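PDB 6O38: acinetobacter secreted protease CpaA from Acinetobacter nosocomialis M2, which is a secreted zinc metalloprotease, probably exported by the type II secretion system with the help of its chaperone CpaB. Local coordinates for residues Leu210-Phe224 against Arg235-Asn249. Residues are numbered along the deposited sequence; the frame is centred on the assembly and turned at random.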
loop_
_atom_site.group_PDB
_atom_site.type_symbol
_atom_site.label_atom_id
_atom_site.label_comp_id
_atom_site.label_asym_id
_atom_site.label_seq_id
_atom_site.Cartn_x
_atom_site.Cartn_y
_atom_site.Cartn_z
ATOM N N LEU A 210 -12.106 -16.095 5.749
ATOM C CA LEU A 210 -10.879 -16.224 4.966
ATOM C C LEU A 210 -10.581 -17.702 4.767
ATOM O O LEU A 210 -10.204 -18.395 5.718
ATOM C CB LEU A 210 -9.710 -15.518 5.654
ATOM C CG LEU A 210 -8.375 -15.539 4.911
ATOM C CD1 LEU A 210 -8.537 -14.956 3.515
ATOM C CD2 LEU A 210 -7.312 -14.781 5.692
ATOM N N THR A 211 -10.746 -18.182 3.538
ATOM C CA THR A 211 -10.435 -19.557 3.171
ATOM C C THR A 211 -9.176 -19.568 2.314
ATOM O O THR A 211 -9.052 -18.773 1.376
ATOM C CB THR A 211 -11.600 -20.201 2.414
ATOM O OG1 THR A 211 -12.822 -19.972 3.128
ATOM C CG2 THR A 211 -11.379 -21.700 2.270
ATOM N N GLU A 212 -8.247 -20.465 2.636
ATOM C CA GLU A 212 -6.953 -20.535 1.963
ATOM C C GLU A 212 -6.801 -21.925 1.356
ATOM O O GLU A 212 -6.734 -22.921 2.082
ATOM C CB GLU A 212 -5.821 -20.221 2.941
ATOM C CG GLU A 212 -4.433 -20.248 2.333
ATOM C CD GLU A 212 -3.376 -19.722 3.288
ATOM O OE1 GLU A 212 -2.437 -20.479 3.617
ATOM O OE2 GLU A 212 -3.493 -18.555 3.719
ATOM N N ILE A 213 -6.745 -21.987 0.028
ATOM C CA ILE A 213 -6.732 -23.239 -0.720
ATOM C C ILE A 213 -5.342 -23.428 -1.313
ATOM O O ILE A 213 -4.879 -22.598 -2.106
ATOM C CB ILE A 213 -7.807 -23.248 -1.815
ATOM C CG1 ILE A 213 -9.192 -23.069 -1.190
ATOM C CG2 ILE A 213 -7.739 -24.537 -2.621
ATOM C CD1 ILE A 213 -10.256 -22.651 -2.172
ATOM N N ALA A 214 -4.681 -24.518 -0.935
ATOM C CA ALA A 214 -3.305 -24.779 -1.331
ATOM C C ALA A 214 -3.239 -25.818 -2.444
ATOM O O ALA A 214 -3.921 -26.845 -2.394
ATOM C CB ALA A 214 -2.479 -25.253 -0.135
ATOM N N PHE A 215 -2.412 -25.537 -3.448
ATOM C CA PHE A 215 -2.055 -26.490 -4.489
ATOM C C PHE A 215 -0.600 -26.903 -4.313
ATOM O O PHE A 215 0.251 -26.073 -3.976
ATOM C CB PHE A 215 -2.256 -25.892 -5.887
ATOM C CG PHE A 215 -3.691 -25.839 -6.337
ATOM C CD1 PHE A 215 -4.617 -25.050 -5.673
ATOM C CD2 PHE A 215 -4.108 -26.565 -7.442
ATOM C CE1 PHE A 215 -5.935 -24.997 -6.096
ATOM C CE2 PHE A 215 -5.422 -26.516 -7.869
ATOM C CZ PHE A 215 -6.336 -25.730 -7.195
ATOM N N GLY A 216 -0.313 -28.181 -4.542
ATOM C CA GLY A 216 1.051 -28.661 -4.449
ATOM C C GLY A 216 1.226 -29.959 -5.205
ATOM O O GLY A 216 0.290 -30.485 -5.811
ATOM N N ASP A 217 2.453 -30.472 -5.176
ATOM C CA ASP A 217 2.714 -31.784 -5.750
ATOM C C ASP A 217 2.123 -32.858 -4.845
ATOM O O ASP A 217 2.374 -32.876 -3.637
ATOM C CB ASP A 217 4.214 -31.999 -5.941
ATOM C CG ASP A 217 4.783 -31.157 -7.067
ATOM O OD1 ASP A 217 4.002 -30.724 -7.942
ATOM O OD2 ASP A 217 6.011 -30.933 -7.083
ATOM N N GLY A 218 1.330 -33.751 -5.432
ATOM C CA GLY A 218 0.540 -34.683 -4.657
ATOM C C GLY A 218 -0.730 -34.098 -4.081
ATOM O O GLY A 218 -1.470 -34.819 -3.398
ATOM N N ASN A 219 -1.004 -32.817 -4.335
ATOM C CA ASN A 219 -2.219 -32.145 -3.865
ATOM C C ASN A 219 -2.586 -31.122 -4.943
ATOM O O ASN A 219 -2.161 -29.966 -4.891
ATOM C CB ASN A 219 -1.986 -31.493 -2.508
ATOM C CG ASN A 219 -3.067 -30.497 -2.135
ATOM O OD1 ASN A 219 -4.254 -30.736 -2.354
ATOM N ND2 ASN A 219 -2.657 -29.368 -1.571
ATOM N N TRP A 220 -3.402 -31.556 -5.902
ATOM C CA TRP A 220 -3.517 -30.809 -7.147
ATOM C C TRP A 220 -4.722 -31.297 -7.935
ATOM O O TRP A 220 -5.003 -32.497 -7.970
ATOM C CB TRP A 220 -2.238 -30.965 -7.983
ATOM C CG TRP A 220 -2.238 -30.211 -9.280
ATOM C CD1 TRP A 220 -1.752 -28.954 -9.496
ATOM C CD2 TRP A 220 -2.733 -30.672 -10.543
ATOM N NE1 TRP A 220 -1.920 -28.602 -10.814
ATOM C CE2 TRP A 220 -2.520 -29.639 -11.477
ATOM C CE3 TRP A 220 -3.340 -31.856 -10.974
ATOM C CZ2 TRP A 220 -2.892 -29.755 -12.815
ATOM C CZ3 TRP A 220 -3.709 -31.969 -12.302
ATOM C CH2 TRP A 220 -3.482 -30.924 -13.207
ATOM N N VAL A 221 -5.423 -30.354 -8.565
ATOM C CA VAL A 221 -6.455 -30.642 -9.550
ATOM C C VAL A 221 -6.213 -29.735 -10.750
ATOM O O VAL A 221 -5.452 -28.769 -10.684
ATOM C CB VAL A 221 -7.882 -30.447 -8.995
ATOM C CG1 VAL A 221 -8.162 -31.441 -7.875
ATOM C CG2 VAL A 221 -8.074 -29.019 -8.516
ATOM N N SER A 222 -6.881 -30.053 -11.861
ATOM C CA SER A 222 -6.616 -29.336 -13.102
ATOM C C SER A 222 -7.373 -28.018 -13.188
ATOM O O SER A 222 -6.919 -27.093 -13.870
ATOM C CB SER A 222 -6.975 -30.211 -14.302
ATOM O OG SER A 222 -8.347 -30.077 -14.624
ATOM N N ASN A 223 -8.511 -27.908 -12.508
ATOM C CA ASN A 223 -9.296 -26.684 -12.540
ATOM C C ASN A 223 -10.127 -26.604 -11.270
ATOM O O ASN A 223 -10.397 -27.617 -10.617
ATOM C CB ASN A 223 -10.188 -26.615 -13.785
ATOM C CG ASN A 223 -11.254 -27.689 -13.800
ATOM O OD1 ASN A 223 -12.410 -27.438 -13.455
ATOM N ND2 ASN A 223 -10.874 -28.896 -14.202
ATOM N N PHE A 224 -10.528 -25.383 -10.924
ATOM C CA PHE A 224 -11.209 -25.127 -9.665
ATOM C C PHE A 224 -12.263 -24.049 -9.862
ATOM O O PHE A 224 -12.016 -23.044 -10.536
ATOM C CB PHE A 224 -10.212 -24.704 -8.579
ATOM C CG PHE A 224 -10.830 -24.536 -7.225
ATOM C CD1 PHE A 224 -11.046 -25.635 -6.412
ATOM C CD2 PHE A 224 -11.189 -23.282 -6.761
ATOM C CE1 PHE A 224 -11.616 -25.489 -5.164
ATOM C CE2 PHE A 224 -11.758 -23.129 -5.512
ATOM C CZ PHE A 224 -11.972 -24.236 -4.714
ATOM N N ARG A 235 -13.444 -13.970 1.828
ATOM C CA ARG A 235 -12.263 -13.983 0.979
ATOM C C ARG A 235 -11.751 -15.402 0.784
ATOM O O ARG A 235 -11.788 -16.222 1.706
ATOM C CB ARG A 235 -11.149 -13.106 1.561
ATOM C CG ARG A 235 -11.430 -11.619 1.450
ATOM C CD ARG A 235 -10.209 -10.788 1.790
ATOM N NE ARG A 235 -10.481 -9.359 1.666
ATOM C CZ ARG A 235 -9.544 -8.430 1.506
ATOM N NH1 ARG A 235 -8.266 -8.779 1.448
ATOM N NH2 ARG A 235 -9.884 -7.154 1.401
ATOM N N ILE A 236 -11.275 -15.678 -0.427
ATOM C CA ILE A 236 -10.656 -16.951 -0.774
ATOM C C ILE A 236 -9.285 -16.659 -1.362
ATOM O O ILE A 236 -9.174 -15.924 -2.352
ATOM C CB ILE A 236 -11.505 -17.761 -1.768
ATOM C CG1 ILE A 236 -12.803 -18.232 -1.110
ATOM C CG2 ILE A 236 -10.715 -18.944 -2.308
ATOM C CD1 ILE A 236 -13.693 -19.027 -2.037
ATOM N N ILE A 237 -8.246 -17.224 -0.755
ATOM C CA ILE A 237 -6.884 -17.155 -1.273
ATOM C C ILE A 237 -6.539 -18.513 -1.865
ATOM O O ILE A 237 -6.752 -19.550 -1.225
ATOM C CB ILE A 237 -5.878 -16.755 -0.180
ATOM C CG1 ILE A 237 -6.182 -15.346 0.332
ATOM C CG2 ILE A 237 -4.455 -16.831 -0.709
ATOM C CD1 ILE A 237 -5.316 -14.921 1.498
ATOM N N ILE A 238 -6.014 -18.506 -3.087
ATOM C CA ILE A 238 -5.607 -19.721 -3.783
ATOM C C ILE A 238 -4.104 -19.644 -4.005
ATOM O O ILE A 238 -3.613 -18.714 -4.659
ATOM C CB ILE A 238 -6.359 -19.899 -5.112
ATOM C CG1 ILE A 238 -7.870 -19.923 -4.863
ATOM C CG2 ILE A 238 -5.915 -21.174 -5.808
ATOM C CD1 ILE A 238 -8.697 -20.112 -6.114
ATOM N N LYS A 239 -3.376 -20.623 -3.468
ATOM C CA LYS A 239 -1.924 -20.664 -3.543
ATOM C C LYS A 239 -1.479 -21.962 -4.200
ATOM O O LYS A 239 -2.160 -22.989 -4.110
ATOM C CB LYS A 239 -1.283 -20.583 -2.151
ATOM C CG LYS A 239 -1.499 -19.291 -1.390
ATOM C CD LYS A 239 -0.959 -19.442 0.025
ATOM C CE LYS A 239 -1.264 -18.233 0.891
ATOM N NZ LYS A 239 -0.698 -18.389 2.262
ATOM N N SER A 240 -0.330 -21.908 -4.866
ATOM C CA SER A 240 0.223 -23.089 -5.510
ATOM C C SER A 240 1.724 -23.163 -5.283
ATOM O O SER A 240 2.435 -22.163 -5.413
ATOM C CB SER A 240 -0.063 -23.101 -7.015
ATOM O OG SER A 240 0.576 -24.200 -7.641
ATOM N N THR A 241 2.194 -24.361 -4.942
ATOM C CA THR A 241 3.603 -24.716 -5.030
ATOM C C THR A 241 3.809 -25.893 -5.974
ATOM O O THR A 241 4.919 -26.434 -6.051
ATOM C CB THR A 241 4.174 -25.041 -3.645
ATOM O OG1 THR A 241 3.482 -26.168 -3.092
ATOM C CG2 THR A 241 4.022 -23.847 -2.712
ATOM N N ALA A 242 2.765 -26.295 -6.696
ATOM C CA ALA A 242 2.824 -27.444 -7.583
ATOM C C ALA A 242 3.666 -27.140 -8.818
ATOM O O ALA A 242 3.831 -25.988 -9.229
ATOM C CB ALA A 242 1.417 -27.867 -8.003
ATOM N N THR A 243 4.204 -28.207 -9.411
ATOM C CA THR A 243 5.002 -28.063 -10.624
ATOM C C THR A 243 4.132 -27.671 -11.813
ATOM O O THR A 243 4.478 -26.761 -12.574
ATOM C CB THR A 243 5.748 -29.367 -10.914
ATOM O OG1 THR A 243 6.586 -29.700 -9.802
ATOM C CG2 THR A 243 6.602 -29.225 -12.165
ATOM N N TRP A 244 2.998 -28.341 -11.983
ATOM C CA TRP A 244 2.158 -28.166 -13.159
ATOM C C TRP A 244 1.056 -27.154 -12.881
ATOM O O TRP A 244 0.457 -27.148 -11.801
ATOM C CB TRP A 244 1.553 -29.502 -13.593
ATOM C CG TRP A 244 2.600 -30.516 -13.916
ATOM C CD1 TRP A 244 3.036 -31.529 -13.114
ATOM C CD2 TRP A 244 3.377 -30.590 -15.116
ATOM N NE1 TRP A 244 4.024 -32.243 -13.748
ATOM C CE2 TRP A 244 4.253 -31.685 -14.979
ATOM C CE3 TRP A 244 3.412 -29.842 -16.297
ATOM C CZ2 TRP A 244 5.154 -32.050 -15.979
ATOM C CZ3 TRP A 244 4.306 -30.206 -17.287
ATOM C CH2 TRP A 244 5.164 -31.300 -17.123
ATOM N N SER A 245 0.803 -26.293 -13.863
ATOM C CA SER A 245 -0.174 -25.228 -13.714
ATOM C C SER A 245 -1.588 -25.788 -13.576
ATOM O O SER A 245 -1.879 -26.931 -13.936
ATOM C CB SER A 245 -0.112 -24.276 -14.909
ATOM O OG SER A 245 1.186 -23.727 -15.057
ATOM N N ALA A 246 -2.473 -24.948 -13.043
ATOM C CA ALA A 246 -3.892 -25.251 -12.954
ATOM C C ALA A 246 -4.665 -23.991 -13.312
ATOM O O ALA A 246 -4.123 -22.884 -13.303
ATOM C CB ALA A 246 -4.286 -25.754 -11.559
ATOM N N LYS A 247 -5.943 -24.166 -13.630
ATOM C CA LYS A 247 -6.786 -23.072 -14.092
ATOM C C LYS A 247 -7.866 -22.778 -13.061
ATOM O O LYS A 247 -8.573 -23.688 -12.619
ATOM C CB LYS A 247 -7.411 -23.409 -15.448
ATOM C CG LYS A 247 -8.406 -22.380 -15.956
ATOM C CD LYS A 247 -9.020 -22.823 -17.276
ATOM C CE LYS A 247 -9.887 -21.730 -17.876
ATOM N NZ LYS A 247 -10.265 -22.024 -19.287
ATOM N N ILE A 248 -7.987 -21.513 -12.674
ATOM C CA ILE A 248 -9.117 -21.054 -11.873
ATOM C C ILE A 248 -10.228 -20.633 -12.827
ATOM O O ILE A 248 -10.057 -19.699 -13.618
ATOM C CB ILE A 248 -8.717 -19.901 -10.942
ATOM C CG1 ILE A 248 -7.609 -20.342 -9.985
ATOM C CG2 ILE A 248 -9.925 -19.405 -10.161
ATOM C CD1 ILE A 248 -6.944 -19.197 -9.257
ATOM N N ASN A 249 -11.360 -21.328 -12.758
ATOM C CA ASN A 249 -12.465 -21.056 -13.666
ATOM C C ASN A 249 -13.035 -19.664 -13.417
ATOM O O ASN A 249 -13.090 -19.190 -12.278
ATOM C CB ASN A 249 -13.555 -22.113 -13.503
ATOM C CG ASN A 249 -13.071 -23.506 -13.860
ATOM O OD1 ASN A 249 -12.285 -23.683 -14.792
ATOM N ND2 ASN A 249 -13.536 -24.504 -13.118
HETATM O O HOH W 1 4.728 -28.634 -3.586
#
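Ile237 O accepts a hydrogen bond from Ile213 N at 2.7 Å, nearly straight at 173°. Glu212 CA adds a CA-H...O contact to Ile237 O at 3.3 Å. Both belong to an StcE-type beta-sandwich domain. On one sheet strand 210-215 runs parallel to strand 235-240, and on the other strand 223-224 runs parallel to strand 246-248. The register shifts by one residue between the two pairs.

Asp217 sits in a type II turn, Gly216 to Asn219. Asp217 OD1 accepts a hydrogen bond from Thr243 N at 2.9 Å, 26° out of the carboxylate plane. Asp217 OD2 accepts one from Thr243 OG1 at 3.0 Å through the syn lone pair. The two bonds tie the turn to the loop 241-245.

Phe215, Ile213, Ile238, Phe224 and Ile248 lie between the sheets. Phe215 CE1 meets Ile238 CG2 at 3.8 Å, and CE2 of the same ring reaches Ala246 CB. Phe224 CD2 rests against Ile238 CD1. Val196 and Ile199 of helix 196-199 touch Phe215 and Phe224 respectively.

Glu212 and Lys239 point out from the other side of their sheet. Both chains are extended beyond CG, and Glu212 OE1 forms a salt bridge with Lys239 NZ at 3.0 Å. Trp220 CG is anti to its own N (chi1 -179°), which brings NE1 to a weak bond with Trp244 O; Ser245 O lies at the ring edge, by CZ2. Asn249 ND2, also bonded to Thr225, donates in plane to a lone pair of Asn223 OD1 at 3.2 Å.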